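PDB 3RIQ: tailspike protein from Siphovirus 9NA, which probably binds Salmonella lipopolysaccharide as the phage receptor and cleaves it as an endorhamnosidase, using a trimeric right-handed beta-helix. Local coordinates for residues 158-163 and 178-183; 182-187 and 210-215; 205-210 and 236-241; 266-271 and 311-316. One frame throughout, in Å; residues are numbered along the deposited sequence.

Contact 1: residues 158-163 and 178-183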
loop_
_atom_site.group_PDB
_atom_site.type_symbol
_atom_site.label_atom_id
_atom_site.label_comp_id
_atom_site.label_asym_id
_atom_site.label_seq_id
_atom_site.Cartn_x
_atom_site.Cartn_y
_atom_site.Cartn_z
ATOM N N PHE A 158 19.864 -19.917 -1.123
ATOM C CA PHE A 158 19.882 -20.113 -2.572
ATOM C C PHE A 158 19.700 -18.749 -3.213
ATOM O O PHE A 158 18.721 -18.066 -2.904
ATOM C CB PHE A 158 18.712 -21.034 -3.013
ATOM C CG PHE A 158 19.013 -22.505 -2.917
ATOM C CD1 PHE A 158 19.331 -23.096 -1.690
ATOM C CD2 PHE A 158 18.911 -23.308 -4.049
ATOM C CE1 PHE A 158 19.642 -24.496 -1.610
ATOM C CE2 PHE A 158 19.196 -24.696 -3.981
ATOM C CZ PHE A 158 19.550 -25.294 -2.730
ATOM N N THR A 159 20.575 -18.376 -4.128
ATOM C CA THR A 159 20.406 -17.137 -4.856
ATOM C C THR A 159 20.121 -17.350 -6.332
ATOM O O THR A 159 20.798 -18.073 -7.019
ATOM C CB THR A 159 21.592 -16.165 -4.659
ATOM O OG1 THR A 159 22.825 -16.702 -5.186
ATOM C CG2 THR A 159 21.762 -15.888 -3.184
ATOM N N HIS A 160 19.082 -16.679 -6.789
ATOM C CA HIS A 160 18.698 -16.704 -8.202
ATOM C C HIS A 160 18.555 -18.091 -8.809
ATOM O O HIS A 160 19.054 -18.365 -9.901
ATOM C CB HIS A 160 19.654 -15.843 -9.045
ATOM C CG HIS A 160 19.901 -14.475 -8.477
ATOM N ND1 HIS A 160 21.107 -14.095 -7.912
ATOM C CD2 HIS A 160 19.096 -13.389 -8.415
ATOM C CE1 HIS A 160 21.030 -12.832 -7.519
ATOM N NE2 HIS A 160 19.814 -12.383 -7.807
ATOM N N PRO A 161 17.859 -18.994 -8.122
ATOM C CA PRO A 161 17.659 -20.307 -8.733
ATOM C C PRO A 161 16.781 -20.268 -9.958
ATOM O O PRO A 161 15.835 -19.499 -10.010
ATOM C CB PRO A 161 16.999 -21.106 -7.620
ATOM C CG PRO A 161 16.183 -20.056 -6.839
ATOM C CD PRO A 161 17.150 -18.862 -6.835
ATOM N N GLU A 162 17.064 -21.167 -10.886
ATOM C CA GLU A 162 16.328 -21.276 -12.156
ATOM C C GLU A 162 15.781 -22.686 -12.345
ATOM O O GLU A 162 16.169 -23.620 -11.615
ATOM C CB GLU A 162 17.282 -20.979 -13.329
ATOM C CG GLU A 162 18.057 -19.679 -13.189
ATOM C CD GLU A 162 18.820 -19.275 -14.444
ATOM O OE1 GLU A 162 18.966 -20.083 -15.399
ATOM O OE2 GLU A 162 19.289 -18.124 -14.495
ATOM N N ALA A 163 14.920 -22.872 -13.340
ATOM C CA ALA A 163 14.419 -24.223 -13.659
ATOM C C ALA A 163 13.799 -24.238 -15.049
ATOM O O ALA A 163 13.204 -23.248 -15.476
ATOM C CB ALA A 163 13.344 -24.641 -12.649
ATOM N N VAL A 178 15.421 -18.475 -0.015
ATOM C CA VAL A 178 15.527 -18.518 -1.471
ATOM C C VAL A 178 15.296 -17.122 -2.025
ATOM O O VAL A 178 14.178 -16.579 -1.906
ATOM C CB VAL A 178 14.515 -19.503 -2.101
ATOM C CG1 VAL A 178 14.761 -19.628 -3.613
ATOM C CG2 VAL A 178 14.583 -20.848 -1.408
ATOM N N GLU A 179 16.342 -16.526 -2.585
ATOM C CA GLU A 179 16.242 -15.164 -3.118
ATOM C C GLU A 179 16.059 -15.185 -4.624
ATOM O O GLU A 179 16.826 -15.829 -5.345
ATOM C CB GLU A 179 17.495 -14.354 -2.813
ATOM C CG GLU A 179 17.596 -14.017 -1.303
ATOM C CD GLU A 179 18.813 -13.166 -0.931
ATOM O OE1 GLU A 179 19.860 -13.244 -1.628
ATOM O OE2 GLU A 179 18.740 -12.469 0.107
ATOM N N SER A 180 15.022 -14.483 -5.081
ATOM C CA SER A 180 14.856 -14.164 -6.499
ATOM C C SER A 180 14.913 -15.353 -7.477
ATOM O O SER A 180 15.714 -15.343 -8.426
ATOM C CB SER A 180 15.863 -13.082 -6.912
ATOM O OG SER A 180 15.661 -12.753 -8.266
ATOM N N PRO A 181 14.033 -16.360 -7.285
ATOM C CA PRO A 181 13.897 -17.335 -8.379
ATOM C C PRO A 181 13.638 -16.583 -9.695
ATOM O O PRO A 181 12.903 -15.575 -9.717
ATOM C CB PRO A 181 12.649 -18.148 -7.973
ATOM C CG PRO A 181 11.884 -17.239 -6.983
ATOM C CD PRO A 181 12.988 -16.501 -6.244
ATOM N N ARG A 182 14.219 -17.075 -10.789
ATOM C CA ARG A 182 14.082 -16.382 -12.079
ATOM C C ARG A 182 14.447 -17.328 -13.201
ATOM O O ARG A 182 15.072 -18.358 -12.927
ATOM C CB ARG A 182 15.000 -15.160 -12.098
ATOM C CG ARG A 182 16.496 -15.450 -11.828
ATOM C CD ARG A 182 17.286 -14.115 -11.654
ATOM N NE ARG A 182 17.351 -13.350 -12.889
ATOM C CZ ARG A 182 18.283 -13.526 -13.829
ATOM N NH1 ARG A 182 19.203 -14.501 -13.701
ATOM N NH2 ARG A 182 18.253 -12.783 -14.941
ATOM N N ASN A 183 14.035 -17.015 -14.438
ATOM C CA ASN A 183 14.119 -18.018 -15.503
ATOM C C ASN A 183 13.617 -19.378 -14.995
ATOM O O ASN A 183 14.310 -20.411 -15.123
ATOM C CB ASN A 183 15.554 -18.131 -16.012
ATOM C CG ASN A 183 16.113 -16.800 -16.459
ATOM O OD1 ASN A 183 15.494 -16.102 -17.255
ATOM N ND2 ASN A 183 17.317 -16.451 -15.965
HETATM O O HOH W 1 19.849 -16.870 -12.184
#
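Pro161 and Val178 form the apolar centre, where ring atom Pro161 CG meets Val178 CG1 at 3.6 Å. This branch of the valine lies anti to its backbone N (chi1 -174°), which brings it against the CG corner of the proline ring, the two side chains crossing at an angle. Pro181 CB adds a looser touch on Pro161 CG at 4.2 Å. Around this centre the backbones pair in parallel: Glu179 N donates to Phe158 O at 2.9 Å, and His160 N returns a bond to Glu179 O at 2.8 Å. Further along, Arg182 N binds Pro161 O, and Ala163 N binds Asn183 O. The His160 ring and the Arg182 guanidinium stand 90° apart, with Arg182 CD 3.8 Å from His160 CD2. At the polar edge, Asn183 ND2 reaches Glu162 OE2 at 3.0 Å, coming from above the carboxylate, 72° out of its plane. Arg182 NH1 and Glu162 OE2 form only a long ion pair of 3.7 Å; water 1 bridges the two, donating hydrogen bonds to Glu162 OE2 and His160 O and accepting one from Arg182 NH1. Glu162 OE1 is held by His84, while Arg182 NH1 also bonds Asn155 of the second subunit and His160 NE2 bonds Glu179 of that subunit. Within the chain, strand 79-87 flanks residues 158-163, and Phe158 meets the ring of Phe170, on strand 166-171, edge-to-face.

Contact 2: residues 182-187 and 210-215; sequences RNFIAW and GEIKYG
Phe184 and Ala186 are tied to Lys213 by two backbone hydrogen bonds, Lys213 N to Phe184 O at 2.9 Å and Ala186 N to Lys213 O at 2.8 Å. The short strands 184-186 and 211-214 run the same way but 42° apart, approaching to 4.7 Å between axes, and regular pairing is confined to Ile185 with Lys213. Water extends the join at both ends: water 2 accepts from Phe184 N and donates to Glu211 O at 2.8 Å, while water 3 links Ala186 O with Gly215 N. Apolar packing lies on the inner side. Ile212 CG1 sits over one face of the Phe184 ring, 4.1 Å from its centroid and 13° off the normal. Ile212 CG2 touches Phe184 CD2 at 4.0 Å and also meets Ala186 CB. With no side chain on Gly215, its CA comes within 4.2 Å of Ala186 CA. The Lys213 ammonium finds its partners outside the pair: its extended chain reaches salt bridges with Asp230 and Asp232 of the second subunit. Parallel strands from successive coils, stacked with aromatic and aliphatic residues inside, are the hallmark of a right-handed parallel beta-helix, here of the P22 tailspike family.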
loop_
_atom_site.group_PDB
_atom_site.type_symbol
_atom_site.label_atom_id
_atom_site.label_comp_id
_atom_site.label_asym_id
_atom_site.label_seq_id
_atom_site.Cartn_x
_atom_site.Cartn_y
_atom_site.Cartn_z
ATOM N N ARG A 182 14.219 -17.075 -10.789
ATOM C CA ARG A 182 14.082 -16.382 -12.079
ATOM C C ARG A 182 14.447 -17.328 -13.201
ATOM O O ARG A 182 15.072 -18.358 -12.927
ATOM C CB ARG A 182 15.000 -15.160 -12.098
ATOM C CG ARG A 182 16.496 -15.450 -11.828
ATOM C CD ARG A 182 17.286 -14.115 -11.654
ATOM N NE ARG A 182 17.351 -13.350 -12.889
ATOM C CZ ARG A 182 18.283 -13.526 -13.829
ATOM N NH1 ARG A 182 19.203 -14.501 -13.701
ATOM N NH2 ARG A 182 18.253 -12.783 -14.941
ATOM N N ASN A 183 14.035 -17.015 -14.438
ATOM C CA ASN A 183 14.119 -18.018 -15.503
ATOM C C ASN A 183 13.617 -19.378 -14.995
ATOM O O ASN A 183 14.310 -20.411 -15.123
ATOM C CB ASN A 183 15.554 -18.131 -16.012
ATOM C CG ASN A 183 16.113 -16.800 -16.459
ATOM O OD1 ASN A 183 15.494 -16.102 -17.255
ATOM N ND2 ASN A 183 17.317 -16.451 -15.965
ATOM N N PHE A 184 12.444 -19.348 -14.365
ATOM C CA PHE A 184 11.973 -20.460 -13.532
ATOM C C PHE A 184 10.633 -20.986 -14.055
ATOM O O PHE A 184 9.569 -20.411 -13.785
ATOM C CB PHE A 184 11.882 -19.970 -12.083
ATOM C CG PHE A 184 11.775 -21.055 -11.041
ATOM C CD1 PHE A 184 12.712 -21.128 -10.010
ATOM C CD2 PHE A 184 10.752 -22.021 -11.086
ATOM C CE1 PHE A 184 12.607 -22.121 -9.001
ATOM C CE2 PHE A 184 10.651 -23.034 -10.104
ATOM C CZ PHE A 184 11.563 -23.086 -9.050
ATOM N N ILE A 185 10.701 -22.065 -14.839
ATOM C CA ILE A 185 9.513 -22.759 -15.344
ATOM C C ILE A 185 9.388 -24.009 -14.475
ATOM O O ILE A 185 10.240 -24.940 -14.573
ATOM C CB ILE A 185 9.675 -23.103 -16.819
ATOM C CG1 ILE A 185 9.951 -21.826 -17.630
ATOM C CG2 ILE A 185 8.448 -23.863 -17.321
ATOM C CD1 ILE A 185 10.601 -22.077 -18.940
ATOM N N ALA A 186 8.397 -24.022 -13.578
ATOM C CA ALA A 186 8.271 -25.066 -12.562
ATOM C C ALA A 186 7.776 -26.390 -13.129
ATOM O O ALA A 186 7.269 -26.453 -14.273
ATOM C CB ALA A 186 7.320 -24.557 -11.453
ATOM N N TRP A 187 7.958 -27.456 -12.353
ATOM C CA TRP A 187 7.427 -28.784 -12.741
ATOM C C TRP A 187 6.126 -29.108 -11.955
ATOM O O TRP A 187 5.063 -29.281 -12.552
ATOM C CB TRP A 187 8.507 -29.842 -12.502
ATOM C CG TRP A 187 8.045 -31.238 -12.796
ATOM C CD1 TRP A 187 8.090 -32.326 -11.948
ATOM C CD2 TRP A 187 7.483 -31.719 -14.033
ATOM N NE1 TRP A 187 7.595 -33.444 -12.592
ATOM C CE2 TRP A 187 7.225 -33.105 -13.867
ATOM C CE3 TRP A 187 7.202 -31.122 -15.269
ATOM C CZ2 TRP A 187 6.678 -33.897 -14.891
ATOM C CZ3 TRP A 187 6.653 -31.886 -16.265
ATOM C CH2 TRP A 187 6.414 -33.275 -16.087
ATOM N N GLY A 210 11.616 -12.210 -7.199
ATOM C CA GLY A 210 11.590 -13.080 -8.368
ATOM C C GLY A 210 10.228 -13.455 -8.914
ATOM O O GLY A 210 9.200 -12.815 -8.623
ATOM N N GLU A 211 10.241 -14.499 -9.719
ATOM C CA GLU A 211 9.078 -14.941 -10.480
ATOM C C GLU A 211 9.168 -16.432 -10.738
ATOM O O GLU A 211 10.255 -16.948 -11.109
ATOM C CB GLU A 211 8.950 -14.181 -11.823
ATOM C CG GLU A 211 7.722 -14.633 -12.634
ATOM C CD GLU A 211 7.237 -13.624 -13.682
ATOM O OE1 GLU A 211 7.855 -12.524 -13.808
ATOM O OE2 GLU A 211 6.205 -13.924 -14.375
ATOM N N ILE A 212 8.056 -17.127 -10.520
ATOM C CA ILE A 212 7.936 -18.564 -10.799
ATOM C C ILE A 212 6.764 -18.726 -11.763
ATOM O O ILE A 212 5.685 -18.155 -11.526
ATOM C CB ILE A 212 7.684 -19.337 -9.458
ATOM C CG1 ILE A 212 8.981 -19.293 -8.600
ATOM C CG2 ILE A 212 7.206 -20.788 -9.727
ATOM C CD1 ILE A 212 8.778 -19.697 -7.181
ATOM N N LYS A 213 6.966 -19.531 -12.806
ATOM C CA LYS A 213 6.026 -19.681 -13.919
ATOM C C LYS A 213 5.587 -21.123 -14.096
ATOM O O LYS A 213 6.413 -22.051 -14.016
ATOM C CB LYS A 213 6.697 -19.238 -15.225
ATOM C CG LYS A 213 7.344 -17.871 -15.139
ATOM C CD LYS A 213 7.935 -17.441 -16.503
ATOM C CE LYS A 213 8.640 -16.095 -16.339
ATOM N NZ LYS A 213 9.200 -15.550 -17.634
ATOM N N TYR A 214 4.295 -21.322 -14.352
ATOM C CA TYR A 214 3.760 -22.670 -14.644
ATOM C C TYR A 214 4.038 -23.680 -13.509
ATOM O O TYR A 214 3.980 -23.308 -12.340
ATOM C CB TYR A 214 4.163 -23.177 -16.052
ATOM C CG TYR A 214 3.665 -22.248 -17.143
ATOM C CD1 TYR A 214 2.317 -22.274 -17.542
ATOM C CD2 TYR A 214 4.519 -21.320 -17.762
ATOM C CE1 TYR A 214 1.824 -21.395 -18.531
ATOM C CE2 TYR A 214 4.052 -20.425 -18.778
ATOM C CZ TYR A 214 2.697 -20.473 -19.142
ATOM O OH TYR A 214 2.226 -19.628 -20.117
ATOM N N GLY A 215 4.283 -24.948 -13.860
ATOM C CA GLY A 215 4.219 -26.037 -12.869
ATOM C C GLY A 215 2.810 -26.455 -12.567
ATOM O O GLY A 215 1.873 -25.646 -12.656
HETATM O O HOH W 2 10.836 -16.976 -13.820
HETATM O O HOH W 3 5.211 -26.391 -16.136
#

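Contact 3: residues 205-210 and 236-241; sequences NKVVGG and RDLISY
Val208 and Arg236 pair in parallel, Arg236 N donating to Val207 O at 2.9 Å and Gly209 N returning a bond of 2.9 Å to Arg236 O, in that carbonyl's plane. Beyond the corner the register resumes with Ile239 N bound to Gly210 O at 3.0 Å. Between these bonds, water 4 donates to both Gly210 O and Asp237 O. Among the side chains, the closest encounter is that of Val208 with the Arg236 guanidinium: CG1 lies 3.4 Å above the guanidinium plane, offset toward the rim. The arginine chain leaves extended and then bends (chi3 54°), folding its flat end back over the valine. The same group makes a weak hydrogen bond within its own segment, Arg236 NH1 to Asp237 OD2 at 3.0 Å, as part of a salt bridge; the angle at the hydrogen is only 129°. In this beta-helix the chain turns a corner at Asp237, whose positive phi of 60° fits such a turn between two faces, and the glycines Gly209 and Gly210 run alongside it. Leu238 CD1 packs 3.6 Å from Gly209 O, a buried carbonyl with no polar partner in the model. Asp237 OD1 is bonded to Asn269 on the next coil. Arg236 NH1 and Asp237 OD2 of the third subunit form a long, weak ion pair, and Arg236 also packs on Gly209 of that subunit.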
loop_
_atom_site.group_PDB
_atom_site.type_symbol
_atom_site.label_atom_id
_atom_site.label_comp_id
_atom_site.label_asym_id
_atom_site.label_seq_id
_atom_site.Cartn_x
_atom_site.Cartn_y
_atom_site.Cartn_z
ATOM N N ASN A 205 11.787 -20.555 6.848
ATOM C CA ASN A 205 11.891 -20.923 5.443
ATOM C C ASN A 205 11.116 -19.881 4.654
ATOM O O ASN A 205 9.913 -19.609 4.926
ATOM C CB ASN A 205 11.301 -22.299 5.215
ATOM C CG ASN A 205 12.116 -23.381 5.893
ATOM O OD1 ASN A 205 13.363 -23.335 5.877
ATOM N ND2 ASN A 205 11.422 -24.407 6.398
ATOM N N LYS A 206 11.793 -19.240 3.721
ATOM C CA LYS A 206 11.210 -18.078 3.027
ATOM C C LYS A 206 11.673 -17.950 1.577
ATOM O O LYS A 206 12.810 -18.361 1.242
ATOM C CB LYS A 206 11.495 -16.800 3.812
ATOM C CG LYS A 206 12.872 -16.311 3.826
ATOM C CD LYS A 206 12.967 -15.100 4.768
ATOM C CE LYS A 206 12.571 -15.528 6.190
ATOM N NZ LYS A 206 12.661 -14.467 7.181
ATOM N N VAL A 207 10.815 -17.388 0.739
ATOM C CA VAL A 207 11.187 -16.982 -0.615
ATOM C C VAL A 207 11.036 -15.466 -0.664
ATOM O O VAL A 207 9.992 -14.924 -0.236
ATOM C CB VAL A 207 10.248 -17.652 -1.646
ATOM C CG1 VAL A 207 10.561 -17.212 -3.114
ATOM C CG2 VAL A 207 10.337 -19.215 -1.502
ATOM N N VAL A 208 12.034 -14.770 -1.225
ATOM C CA VAL A 208 11.981 -13.294 -1.360
ATOM C C VAL A 208 12.420 -12.899 -2.755
ATOM O O VAL A 208 13.567 -13.168 -3.124
ATOM C CB VAL A 208 12.940 -12.616 -0.323
ATOM C CG1 VAL A 208 12.904 -11.080 -0.477
ATOM C CG2 VAL A 208 12.593 -13.066 1.112
ATOM N N GLY A 209 11.531 -12.235 -3.515
ATOM C CA GLY A 209 11.928 -11.747 -4.846
ATOM C C GLY A 209 11.551 -12.701 -5.947
ATOM O O GLY A 209 11.244 -13.879 -5.676
ATOM N N GLY A 210 11.616 -12.210 -7.199
ATOM C CA GLY A 210 11.590 -13.080 -8.368
ATOM C C GLY A 210 10.228 -13.455 -8.914
ATOM O O GLY A 210 9.200 -12.815 -8.623
ATOM N N ARG A 236 7.781 -13.124 0.164
ATOM C CA ARG A 236 7.758 -11.662 -0.039
ATOM C C ARG A 236 8.210 -11.309 -1.449
ATOM O O ARG A 236 9.167 -11.928 -1.938
ATOM C CB ARG A 236 8.648 -10.959 0.998
ATOM C CG ARG A 236 8.712 -9.443 0.808
ATOM C CD ARG A 236 9.352 -8.705 1.970
ATOM N NE ARG A 236 10.692 -9.154 2.385
ATOM C CZ ARG A 236 11.838 -8.673 1.891
ATOM N NH1 ARG A 236 11.811 -7.814 0.860
ATOM N NH2 ARG A 236 13.019 -9.053 2.421
ATOM N N ASP A 237 7.501 -10.363 -2.096
ATOM C CA ASP A 237 7.948 -9.781 -3.405
ATOM C C ASP A 237 8.084 -10.842 -4.488
ATOM O O ASP A 237 9.151 -10.948 -5.130
ATOM C CB ASP A 237 9.285 -9.048 -3.255
ATOM C CG ASP A 237 9.214 -7.864 -2.322
ATOM O OD1 ASP A 237 8.129 -7.274 -2.171
ATOM O OD2 ASP A 237 10.274 -7.500 -1.751
ATOM N N LEU A 238 7.028 -11.637 -4.693
ATOM C CA LEU A 238 7.059 -12.704 -5.706
ATOM C C LEU A 238 5.980 -12.453 -6.764
ATOM O O LEU A 238 4.871 -12.005 -6.440
ATOM C CB LEU A 238 6.766 -14.061 -5.024
ATOM C CG LEU A 238 6.736 -15.273 -5.954
ATOM C CD1 LEU A 238 8.131 -15.588 -6.505
ATOM C CD2 LEU A 238 6.155 -16.480 -5.207
ATOM N N ILE A 239 6.302 -12.764 -8.015
ATOM C CA ILE A 239 5.270 -12.863 -9.088
ATOM C C ILE A 239 5.054 -14.354 -9.332
ATOM O O ILE A 239 6.019 -15.072 -9.602
ATOM C CB ILE A 239 5.724 -12.149 -10.392
ATOM C CG1 ILE A 239 5.952 -10.653 -10.126
ATOM C CG2 ILE A 239 4.695 -12.385 -11.479
ATOM C CD1 ILE A 239 6.600 -9.920 -11.271
ATOM N N SER A 240 3.811 -14.822 -9.242
ATOM C CA SER A 240 3.451 -16.228 -9.491
ATOM C C SER A 240 2.609 -16.229 -10.754
ATOM O O SER A 240 1.503 -15.630 -10.766
ATOM C CB SER A 240 2.634 -16.746 -8.310
ATOM O OG SER A 240 2.141 -18.045 -8.573
ATOM N N TYR A 241 3.122 -16.843 -11.824
ATOM C CA TYR A 241 2.497 -16.696 -13.153
ATOM C C TYR A 241 2.009 -18.012 -13.726
ATOM O O TYR A 241 2.822 -18.915 -13.989
ATOM C CB TYR A 241 3.550 -16.106 -14.109
ATOM C CG TYR A 241 3.142 -16.060 -15.576
ATOM C CD1 TYR A 241 2.016 -15.327 -16.016
ATOM C CD2 TYR A 241 3.921 -16.732 -16.533
ATOM C CE1 TYR A 241 1.671 -15.280 -17.379
ATOM C CE2 TYR A 241 3.585 -16.691 -17.911
ATOM C CZ TYR A 241 2.457 -15.947 -18.309
ATOM O OH TYR A 241 2.095 -15.846 -19.641
HETATM O O HOH W 4 9.031 -10.192 -7.784
#

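Contact 4: residues 266-271 and 311-316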
loop_
_atom_site.group_PDB
_atom_site.type_symbol
_atom_site.label_atom_id
_atom_site.label_comp_id
_atom_site.label_asym_id
_atom_site.label_seq_id
_atom_site.Cartn_x
_atom_site.Cartn_y
_atom_site.Cartn_z
ATOM N N VAL A 266 4.326 -14.877 7.010
ATOM C CA VAL A 266 4.073 -13.572 6.388
ATOM C C VAL A 266 4.052 -13.722 4.875
ATOM O O VAL A 266 4.983 -14.311 4.292
ATOM C CB VAL A 266 5.187 -12.554 6.765
ATOM C CG1 VAL A 266 4.938 -11.205 6.028
ATOM C CG2 VAL A 266 5.244 -12.335 8.278
ATOM N N PHE A 267 2.980 -13.221 4.253
ATOM C CA PHE A 267 2.862 -13.168 2.803
ATOM C C PHE A 267 2.718 -11.695 2.460
ATOM O O PHE A 267 1.671 -11.086 2.768
ATOM C CB PHE A 267 1.635 -13.968 2.332
ATOM C CG PHE A 267 1.673 -15.421 2.760
ATOM C CD1 PHE A 267 2.369 -16.356 1.994
ATOM C CD2 PHE A 267 1.081 -15.852 3.978
ATOM C CE1 PHE A 267 2.418 -17.699 2.391
ATOM C CE2 PHE A 267 1.153 -17.207 4.388
ATOM C CZ PHE A 267 1.820 -18.122 3.589
ATOM N N ASP A 268 3.766 -11.134 1.841
ATOM C CA ASP A 268 3.847 -9.686 1.604
ATOM C C ASP A 268 4.228 -9.407 0.148
ATOM O O ASP A 268 5.341 -9.743 -0.263
ATOM C CB ASP A 268 4.884 -9.068 2.572
ATOM C CG ASP A 268 5.190 -7.591 2.282
ATOM O OD1 ASP A 268 4.378 -6.884 1.645
ATOM O OD2 ASP A 268 6.263 -7.121 2.745
ATOM N N ASN A 269 3.328 -8.781 -0.608
ATOM C CA ASN A 269 3.607 -8.377 -1.983
ATOM C C ASN A 269 3.758 -9.564 -2.909
ATOM O O ASN A 269 4.858 -9.872 -3.417
ATOM C CB ASN A 269 4.812 -7.438 -2.086
ATOM C CG ASN A 269 4.872 -6.741 -3.441
ATOM O OD1 ASN A 269 3.892 -6.793 -4.178
ATOM N ND2 ASN A 269 6.017 -6.169 -3.802
ATOM N N ILE A 270 2.642 -10.224 -3.137
ATOM C CA ILE A 270 2.574 -11.324 -4.068
ATOM C C ILE A 270 1.649 -10.871 -5.183
ATOM O O ILE A 270 0.559 -10.374 -4.914
ATOM C CB ILE A 270 2.049 -12.597 -3.405
ATOM C CG1 ILE A 270 2.993 -13.016 -2.256
ATOM C CG2 ILE A 270 1.864 -13.739 -4.483
ATOM C CD1 ILE A 270 2.483 -14.117 -1.382
ATOM N N THR A 271 2.107 -11.032 -6.424
ATOM C CA THR A 271 1.331 -10.742 -7.636
ATOM C C THR A 271 1.046 -12.077 -8.293
ATOM O O THR A 271 1.999 -12.745 -8.741
ATOM C CB THR A 271 2.182 -9.886 -8.629
ATOM O OG1 THR A 271 2.525 -8.649 -7.996
ATOM C CG2 THR A 271 1.439 -9.649 -9.939
ATOM N N ILE A 311 0.025 -13.112 8.627
ATOM C CA ILE A 311 -0.045 -11.750 8.116
ATOM C C ILE A 311 -0.017 -11.807 6.605
ATOM O O ILE A 311 0.921 -12.381 6.010
ATOM C CB ILE A 311 1.131 -10.889 8.653
ATOM C CG1 ILE A 311 1.113 -10.846 10.196
ATOM C CG2 ILE A 311 1.136 -9.494 8.000
ATOM C CD1 ILE A 311 2.342 -10.111 10.846
ATOM N N ILE A 312 -1.054 -11.243 5.991
ATOM C CA ILE A 312 -1.186 -11.254 4.541
ATOM C C ILE A 312 -1.343 -9.807 4.101
ATOM O O ILE A 312 -2.314 -9.154 4.489
ATOM C CB ILE A 312 -2.446 -12.057 4.128
ATOM C CG1 ILE A 312 -2.316 -13.533 4.567
ATOM C CG2 ILE A 312 -2.675 -11.944 2.569
ATOM C CD1 ILE A 312 -3.663 -14.332 4.436
ATOM N N ARG A 313 -0.424 -9.290 3.295
ATOM C CA ARG A 313 -0.537 -7.880 2.903
ATOM C C ARG A 313 0.049 -7.572 1.530
ATOM O O ARG A 313 0.948 -8.293 1.033
ATOM C CB ARG A 313 0.048 -6.954 3.959
ATOM C CG ARG A 313 1.371 -7.310 4.461
ATOM C CD ARG A 313 1.755 -6.521 5.780
ATOM N NE ARG A 313 1.947 -5.084 5.539
ATOM C CZ ARG A 313 3.107 -4.508 5.249
ATOM N NH1 ARG A 313 4.205 -5.257 5.163
ATOM N NH2 ARG A 313 3.158 -3.192 4.994
ATOM N N ASN A 314 -0.531 -6.563 0.884
ATOM C CA ASN A 314 -0.017 -6.038 -0.405
ATOM C C ASN A 314 -0.118 -7.060 -1.538
ATOM O O ASN A 314 0.813 -7.205 -2.354
ATOM C CB ASN A 314 1.421 -5.525 -0.205
ATOM C CG ASN A 314 1.515 -4.501 0.933
ATOM O OD1 ASN A 314 0.716 -3.582 1.005
ATOM N ND2 ASN A 314 2.446 -4.695 1.842
ATOM N N ILE A 315 -1.246 -7.761 -1.595
ATOM C CA ILE A 315 -1.438 -8.852 -2.565
ATOM C C ILE A 315 -2.195 -8.271 -3.757
ATOM O O ILE A 315 -3.109 -7.440 -3.579
ATOM C CB ILE A 315 -2.313 -9.954 -1.949
ATOM C CG1 ILE A 315 -1.731 -10.430 -0.617
ATOM C CG2 ILE A 315 -2.535 -11.106 -2.947
ATOM C CD1 ILE A 315 -0.325 -11.071 -0.668
ATOM N N ILE A 316 -1.856 -8.697 -4.972
ATOM C CA ILE A 316 -2.672 -8.332 -6.149
ATOM C C ILE A 316 -2.794 -9.568 -7.030
ATOM O O ILE A 316 -1.778 -10.237 -7.296
ATOM C CB ILE A 316 -2.091 -7.116 -6.926
ATOM C CG1 ILE A 316 -3.030 -6.750 -8.102
ATOM C CG2 ILE A 316 -0.635 -7.358 -7.385
ATOM C CD1 ILE A 316 -2.679 -5.426 -8.791
#
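Two successive coils of the beta-helix stack here, Val266 to Thr271 on Ile311 to Ile316, with strands 266-268 and 311-313 only 3° from parallel. Phe267 uses both its N-H and its C=O on strand 311-313: its N donates to Ile311 O at 2.8 Å, and its O accepts from Arg313 N at 2.8 Å. Past the corner at Asn269 and Asn314, Ile316 N takes up the pairing with Ile270 O. Inward, Phe267 CD2 touches Ile312 CG1 at 4.2 Å and Ile315 CD1 packs on Ile270 CB at 3.9 Å; Ile270 N, buried beside them, has no partner in the model. On the other side, Asn314 ND2 points almost straight (177°) at Asp268 OD1, at 2.9 Å, on its syn side but 33° out of the carboxylate plane. That ND2 also lies 3.4 Å above the centre of the Arg313 guanidinium plane. Asp268 OD2 and Arg313 NH1 make a long salt bridge of 3.7 Å, and both groups bind Asn269 of the third subunit. A polar cluster crossing the subunit boundary thus sits at the corner. Matched corner residues, Asn269 and Asn314 each with positive phi, between in-register strands are typical of a parallel beta-helix, here one packed as a trimer.

From the N terminus, contact 1 closes a loop of 14 residues between 158-163 and 178-183. Contact 2 starts on the same Arg182 and Asn183 and closes 22 residues, ending on 210-215. Contact 3 opens inside that loop at 205-210, shares Gly210 with contact 2 and crosses it, its second segment lying 25 residues on. Contact 4 follows in series and closes the longest loop, 39 residues, with none of these four loops nested in another. Contacts 1, 2 and 3 touch one another, and contact 3 touches contact 4, so neighbouring coils are joined in turn along the helix axis. Contacts 1 and 4 stay apart, about 11 Å between nearest atoms. All four reach the second subunit.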